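Local structure of beta-ketoacyl synthase (Burkholderia phymatum, 4EWG) at residues A259-A271 with T280-A292. The protein probably catalyses carbon-carbon bond formation as a 3-oxoacyl-[acyl-carrier-protein] synthase, the condensing step of fatty-acid-type chain elongation. Numbering follows the deposited sequence.
Sequences AEIVGFGCNSDGA and TMARAMQLALEDA
Gly265 packs directly against Ala288 where strand 259-268 of the thiolase-fold sheet is covered by the helix that follows it, whose residues 280-291 run back nearly antiparallel to the strand at 149°. Backbone packing dominates the middle: the CA atoms of Gly265 and Ala288 are 4.0 Å apart, and Gly265 CA lies 3.6 Å from Ala284 O. Leu287 CB rests on Gly265 CA, while its CD1 reaches alongside Asn267 CB. At the classic beta bulge, where Val262 and Gly263 both face Ile407, Val262 CG2 meets Ala292 CB.

Three side-chain hydrogen bonds cross the interface. Asp291, with CG anti to its own N (chi1 -174°), brings OD2 to Phe264 N at 2.9 Å, using the anti lone pair; its OD1 pairs with Lys186 of the second subunit. Asn267 ND2 donates to Thr280 O at 2.9 Å, the acceptor lying in the amide plane. Ala284 N reaches that carbonyl from the opposite face, so two donors grip it. Asn403 holds both Asn267 OD1 and Asp269 OD1. At the far end, a water donates to Asp269 O and Thr280 OG1. Thr277 O competes for the one proton of Thr280 OG1, which is hydrogen-bonded to Asp269 OD1 at 2.6 Å, from above the carboxylate plane.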
ATOM      1  N   ALA A 259      -5.017   3.102  25.359  1.00 18.66           N
ATOM      2  CA  ALA A 259      -5.291   1.654  25.249  1.00 18.53           C
ATOM      3  C   ALA A 259      -4.010   0.964  24.862  1.00 18.44           C
ATOM      4  O   ALA A 259      -3.014   1.620  24.534  1.00 18.32           O
ATOM      5  CB  ALA A 259      -6.367   1.371  24.209  1.00 18.46           C
ATOM      6  N   GLU A 260      -4.023  -0.366  24.926  1.00 18.92           N
ATOM      7  CA  GLU A 260      -2.923  -1.184  24.428  1.00 18.74           C
ATOM      8  C   GLU A 260      -3.482  -2.041  23.306  1.00 18.74           C
ATOM      9  O   GLU A 260      -4.605  -2.535  23.403  1.00 19.04           O
ATOM     10  CB  GLU A 260      -2.340  -2.079  25.537  1.00 19.21           C
ATOM     11  CG  GLU A 260      -1.318  -3.088  25.046  1.00 19.35           C
ATOM     12  CD  GLU A 260      -0.632  -3.871  26.161  1.00 20.02           C
ATOM     13  OE1 GLU A 260      -1.146  -3.913  27.305  1.00 20.99           O
ATOM     14  OE2 GLU A 260       0.427  -4.452  25.886  1.00 19.83           O
ATOM     15  N   ILE A 261      -2.697  -2.222  22.252  1.00 18.43           N
ATOM     16  CA  ILE A 261      -3.090  -3.098  21.157  1.00 17.96           C
ATOM     17  C   ILE A 261      -2.522  -4.430  21.472  1.00 18.38           C
ATOM     18  O   ILE A 261      -1.286  -4.540  21.681  1.00 19.14           O
ATOM     19  CB  ILE A 261      -2.503  -2.671  19.810  1.00 17.71           C
ATOM     20  CG1 ILE A 261      -2.838  -1.220  19.507  1.00 17.81           C
ATOM     21  CG2 ILE A 261      -3.009  -3.596  18.690  1.00 17.22           C
ATOM     22  CD1 ILE A 261      -2.147  -0.735  18.237  1.00 17.92           C
ATOM     23  N   VAL A 262      -3.386  -5.448  21.538  1.00 18.23           N
ATOM     24  CA  VAL A 262      -2.936  -6.777  21.971  1.00 18.44           C
ATOM     25  C   VAL A 262      -3.058  -7.856  20.909  1.00 18.53           C
ATOM     26  O   VAL A 262      -2.399  -8.886  21.010  1.00 20.30           O
ATOM     27  CB  VAL A 262      -3.621  -7.231  23.291  1.00 19.28           C
ATOM     28  CG1 VAL A 262      -3.076  -6.413  24.489  1.00 18.96           C
ATOM     29  CG2 VAL A 262      -5.140  -7.123  23.216  1.00 19.03           C
ATOM     30  N   GLY A 263      -3.851  -7.630  19.862  1.00 17.57           N
ATOM     31  CA  GLY A 263      -3.918  -8.572  18.756  1.00 16.89           C
ATOM     32  C   GLY A 263      -4.310  -7.987  17.433  1.00 16.08           C
ATOM     33  O   GLY A 263      -5.077  -7.009  17.346  1.00 16.26           O
ATOM     34  N   PHE A 264      -3.781  -8.579  16.378  1.00 15.73           N
ATOM     35  CA  PHE A 264      -4.147  -8.202  15.036  1.00 15.42           C
ATOM     36  C   PHE A 264      -4.213  -9.434  14.177  1.00 15.74           C
ATOM     37  O   PHE A 264      -3.269 -10.198  14.139  1.00 16.88           O
ATOM     38  CB  PHE A 264      -3.119  -7.219  14.478  1.00 14.75           C
ATOM     39  CG  PHE A 264      -3.307  -6.893  13.034  1.00 13.99           C
ATOM     40  CD1 PHE A 264      -4.495  -6.357  12.579  1.00 13.72           C
ATOM     41  CD2 PHE A 264      -2.262  -7.078  12.122  1.00 13.89           C
ATOM     42  CE1 PHE A 264      -4.662  -6.036  11.243  1.00 13.44           C
ATOM     43  CE2 PHE A 264      -2.420  -6.731  10.793  1.00 13.55           C
ATOM     44  CZ  PHE A 264      -3.627  -6.226  10.348  1.00 13.17           C
ATOM     45  N   GLY A 265      -5.333  -9.629  13.503  1.00 15.98           N
ATOM     46  CA  GLY A 265      -5.501 -10.754  12.574  1.00 16.51           C
ATOM     47  C   GLY A 265      -5.827 -10.189  11.192  1.00 16.02           C
ATOM     48  O   GLY A 265      -6.601  -9.234  11.072  1.00 16.18           O
ATOM     49  N   CYS A 266      -5.188 -10.745  10.172  1.00 16.03           N
ATOM     50  CA  CYS A 266      -5.389 -10.320   8.839  1.00 15.89           C
ATOM     51  C   CYS A 266      -5.274 -11.467   7.881  1.00 16.16           C
ATOM     52  O   CYS A 266      -4.260 -12.185   7.869  1.00 16.66           O
ATOM     53  CB  CYS A 266      -4.375  -9.239   8.485  1.00 16.35           C
ATOM     54  SG  CYS A 266      -4.623  -8.578   6.830  1.00 17.80           S
ATOM     55  N   ASN A 267      -6.314 -11.642   7.077  1.00 16.25           N
ATOM     56  CA  ASN A 267      -6.354 -12.672   6.054  1.00 17.09           C
ATOM     57  C   ASN A 267      -7.228 -12.247   4.873  1.00 16.63           C
ATOM     58  O   ASN A 267      -7.651 -11.108   4.807  1.00 16.80           O
ATOM     59  CB  ASN A 267      -6.814 -14.029   6.643  1.00 17.62           C
ATOM     60  CG  ASN A 267      -8.286 -14.066   6.991  1.00 17.91           C
ATOM     61  OD1 ASN A 267      -8.967 -13.041   6.999  1.00 18.57           O
ATOM     62  ND2 ASN A 267      -8.789 -15.257   7.273  1.00 17.83           N
ATOM     63  N   SER A 268      -7.434 -13.154   3.926  1.00 17.25           N
ATOM     64  CA  SER A 268      -8.438 -12.943   2.878  1.00 17.79           C
ATOM     65  C   SER A 268      -9.268 -14.184   2.567  1.00 18.34           C
ATOM     66  O   SER A 268      -8.867 -15.327   2.836  1.00 17.70           O
ATOM     67  CB  SER A 268      -7.831 -12.380   1.604  1.00 18.24           C
ATOM     68  OG  SER A 268      -6.548 -12.874   1.442  1.00 19.31           O
ATOM     69  N   ASP A 269     -10.442 -13.928   1.998  1.00 18.55           N
ATOM     70  CA  ASP A 269     -11.384 -14.983   1.641  1.00 19.41           C
ATOM     71  C   ASP A 269     -10.887 -15.862   0.494  1.00 20.36           C
ATOM     72  O   ASP A 269     -11.274 -17.011   0.403  1.00 21.37           O
ATOM     73  CB  ASP A 269     -12.732 -14.392   1.224  1.00 19.06           C
ATOM     74  CG  ASP A 269     -13.444 -13.618   2.349  1.00 18.57           C
ATOM     75  OD1 ASP A 269     -13.122 -13.844   3.546  1.00 18.03           O
ATOM     76  OD2 ASP A 269     -14.358 -12.800   2.008  1.00 17.53           O
ATOM     77  N   GLY A 270     -10.060 -15.305  -0.385  1.00 20.47           N
ATOM     78  CA  GLY A 270      -9.605 -15.976  -1.574  1.00 21.45           C
ATOM     79  C   GLY A 270     -10.704 -16.610  -2.428  1.00 23.41           C
ATOM     80  O   GLY A 270     -10.504 -17.695  -2.996  1.00 25.45           O
ATOM     81  N   ALA A 271     -11.857 -15.955  -2.518  1.00 23.79           N
ATOM     82  CA  ALA A 271     -13.021 -16.531  -3.144  1.00 24.76           C
ATOM     83  C   ALA A 271     -13.568 -15.532  -4.110  1.00 25.63           C
ATOM     84  O   ALA A 271     -13.578 -15.782  -5.289  1.00 27.55           O
ATOM     85  CB  ALA A 271     -14.080 -16.922  -2.099  1.00 24.50           C
ATOM     86  N   THR A 280     -13.790 -17.382   6.505  1.00 19.63           N
ATOM     87  CA  THR A 280     -12.509 -16.691   6.529  1.00 18.72           C
ATOM     88  C   THR A 280     -12.584 -15.360   7.261  1.00 17.74           C
ATOM     89  O   THR A 280     -11.579 -14.922   7.823  1.00 16.66           O
ATOM     90  CB  THR A 280     -11.923 -16.518   5.113  1.00 18.64           C
ATOM     91  OG1 THR A 280     -12.997 -16.332   4.186  1.00 19.22           O
ATOM     92  CG2 THR A 280     -11.135 -17.777   4.701  1.00 19.10           C
ATOM     93  N   MET A 281     -13.771 -14.734   7.274  1.00 17.58           N
ATOM     94  CA  MET A 281     -14.006 -13.554   8.120  1.00 17.01           C
ATOM     95  C   MET A 281     -13.861 -13.952   9.602  1.00 17.37           C
ATOM     96  O   MET A 281     -13.178 -13.280  10.364  1.00 16.89           O
ATOM     97  CB  MET A 281     -15.392 -12.946   7.858  1.00 16.99           C
ATOM     98  CG  MET A 281     -15.546 -12.332   6.462  1.00 16.86           C
ATOM     99  SD  MET A 281     -17.269 -12.163   5.930  1.00 17.14           S
ATOM    100  CE  MET A 281     -17.746 -10.614   6.707  1.00 16.51           C
ATOM    101  N   ALA A 282     -14.479 -15.076   9.983  1.00 18.05           N
ATOM    102  CA  ALA A 282     -14.334 -15.623  11.350  1.00 18.73           C
ATOM    103  C   ALA A 282     -12.868 -15.889  11.647  1.00 18.89           C
ATOM    104  O   ALA A 282     -12.364 -15.537  12.703  1.00 18.14           O
ATOM    105  CB  ALA A 282     -15.174 -16.904  11.540  1.00 19.09           C
ATOM    106  N   ARG A 283     -12.183 -16.515  10.693  1.00 19.82           N
ATOM    107  CA  ARG A 283     -10.765 -16.913  10.881  1.00 20.62           C
ATOM    108  C   ARG A 283      -9.883 -15.701  11.176  1.00 19.79           C
ATOM    109  O   ARG A 283      -8.953 -15.775  11.995  1.00 20.51           O
ATOM    110  CB  ARG A 283     -10.280 -17.694   9.650  1.00 21.65           C
ATOM    111  CG  ARG A 283      -8.853 -18.231   9.702  1.00 22.86           C
ATOM    112  CD  ARG A 283      -8.645 -19.275  10.788  1.00 24.46           C
ATOM    113  NE  ARG A 283      -7.219 -19.549  10.997  1.00 25.38           N
ATOM    114  CZ  ARG A 283      -6.641 -19.820  12.177  1.00 26.49           C
ATOM    115  NH1 ARG A 283      -7.340 -19.823  13.321  1.00 26.43           N
ATOM    116  NH2 ARG A 283      -5.331 -20.050  12.222  1.00 26.89           N
ATOM    117  N   ALA A 284     -10.189 -14.565  10.552  1.00 18.84           N
ATOM    118  CA  ALA A 284      -9.483 -13.331  10.851  1.00 18.05           C
ATOM    119  C   ALA A 284      -9.630 -12.932  12.351  1.00 18.33           C
ATOM    120  O   ALA A 284      -8.646 -12.543  13.003  1.00 17.83           O
ATOM    121  CB  ALA A 284      -9.968 -12.218   9.936  1.00 17.91           C
ATOM    122  N   MET A 285     -10.849 -13.047  12.880  1.00 18.25           N
ATOM    123  CA  MET A 285     -11.106 -12.802  14.293  1.00 18.55           C
ATOM    124  C   MET A 285     -10.287 -13.756  15.191  1.00 19.34           C
ATOM    125  O   MET A 285      -9.656 -13.309  16.169  1.00 20.05           O
ATOM    126  CB  MET A 285     -12.607 -12.947  14.591  1.00 19.08           C
ATOM    127  CG  MET A 285     -13.509 -12.059  13.740  1.00 18.50           C
ATOM    128  SD  MET A 285     -15.251 -12.250  14.155  1.00 19.29           S
ATOM    129  CE  MET A 285     -16.054 -11.537  12.720  1.00 18.81           C
ATOM    130  N   GLN A 286     -10.287 -15.050  14.845  1.00 19.77           N
ATOM    131  CA  GLN A 286      -9.489 -16.100  15.532  1.00 20.76           C
ATOM    132  C   GLN A 286      -8.013 -15.774  15.522  1.00 19.75           C
ATOM    133  O   GLN A 286      -7.328 -15.929  16.517  1.00 20.05           O
ATOM    134  CB  GLN A 286      -9.591 -17.467  14.782  1.00 22.24           C
ATOM    135  CG  GLN A 286     -10.715 -18.439  15.084  1.00 24.09           C
ATOM    136  CD  GLN A 286     -10.845 -19.533  13.967  1.00 25.73           C
ATOM    137  OE1 GLN A 286      -9.911 -20.365  13.757  1.00 26.18           O
ATOM    138  NE2 GLN A 286     -11.993 -19.513  13.217  1.00 26.24           N
ATOM    139  N   LEU A 287      -7.505 -15.405  14.361  1.00 18.90           N
ATOM    140  CA  LEU A 287      -6.100 -14.982  14.241  1.00 18.45           C
ATOM    141  C   LEU A 287      -5.772 -13.868  15.236  1.00 18.17           C
ATOM    142  O   LEU A 287      -4.696 -13.888  15.874  1.00 18.87           O
ATOM    143  CB  LEU A 287      -5.771 -14.556  12.795  1.00 17.51           C
ATOM    144  CG  LEU A 287      -5.538 -15.713  11.804  1.00 18.00           C
ATOM    145  CD1 LEU A 287      -5.459 -15.221  10.368  1.00 17.51           C
ATOM    146  CD2 LEU A 287      -4.263 -16.476  12.143  1.00 18.24           C
ATOM    147  N   ALA A 288      -6.694 -12.916  15.414  1.00 17.86           N
ATOM    148  CA  ALA A 288      -6.449 -11.814  16.359  1.00 18.01           C
ATOM    149  C   ALA A 288      -6.438 -12.359  17.793  1.00 18.74           C
ATOM    150  O   ALA A 288      -5.560 -12.017  18.599  1.00 18.96           O
ATOM    151  CB  ALA A 288      -7.514 -10.740  16.220  1.00 17.61           C
ATOM    152  N   LEU A 289      -7.434 -13.193  18.099  1.00 19.25           N
ATOM    153  CA  LEU A 289      -7.537 -13.823  19.423  1.00 20.11           C
ATOM    154  C   LEU A 289      -6.283 -14.652  19.724  1.00 20.33           C
ATOM    155  O   LEU A 289      -5.727 -14.557  20.806  1.00 20.57           O
ATOM    156  CB  LEU A 289      -8.809 -14.673  19.549  1.00 20.25           C
ATOM    157  CG  LEU A 289     -10.168 -13.936  19.653  1.00 20.31           C
ATOM    158  CD1 LEU A 289     -11.331 -14.944  19.501  1.00 20.56           C
ATOM    159  CD2 LEU A 289     -10.358 -13.123  20.938  1.00 20.40           C
ATOM    160  N   GLU A 290      -5.821 -15.412  18.744  1.00 20.23           N
ATOM    161  CA  GLU A 290      -4.587 -16.188  18.896  1.00 21.19           C
ATOM    162  C   GLU A 290      -3.363 -15.277  19.102  1.00 20.66           C
ATOM    163  O   GLU A 290      -2.517 -15.558  19.923  1.00 20.63           O
ATOM    164  CB  GLU A 290      -4.376 -17.131  17.694  1.00 22.06           C
ATOM    165  CG  GLU A 290      -5.373 -18.291  17.613  1.00 23.22           C
ATOM    166  CD  GLU A 290      -5.253 -19.110  16.334  1.00 24.62           C
ATOM    167  OE1 GLU A 290      -4.478 -18.726  15.434  1.00 26.26           O
ATOM    168  OE2 GLU A 290      -5.924 -20.168  16.228  1.00 26.31           O
ATOM    169  N   ASP A 291      -3.299 -14.162  18.373  1.00 20.16           N
ATOM    170  CA  ASP A 291      -2.212 -13.209  18.505  1.00 19.55           C
ATOM    171  C   ASP A 291      -2.238 -12.603  19.907  1.00 19.74           C
ATOM    172  O   ASP A 291      -1.178 -12.367  20.501  1.00 19.06           O
ATOM    173  CB  ASP A 291      -2.345 -12.123  17.429  1.00 19.50           C
ATOM    174  CG  ASP A 291      -1.167 -11.163  17.396  1.00 19.33           C
ATOM    175  OD1 ASP A 291      -0.031 -11.592  17.640  1.00 21.05           O
ATOM    176  OD2 ASP A 291      -1.373  -9.987  17.141  1.00 18.37           O
ATOM    177  N   ALA A 292      -3.434 -12.369  20.446  1.00 19.83           N
ATOM    178  CA  ALA A 292      -3.572 -11.798  21.810  1.00 20.18           C
ATOM    179  C   ALA A 292      -3.486 -12.872  22.917  1.00 21.97           C
ATOM    180  O   ALA A 292      -3.541 -12.535  24.115  1.00 23.19           O
ATOM    181  CB  ALA A 292      -4.876 -11.036  21.921  1.00 19.40           C
TER
HETATM  182  O   HOH W   1     -13.338 -18.267   1.699  1.00 32.54           O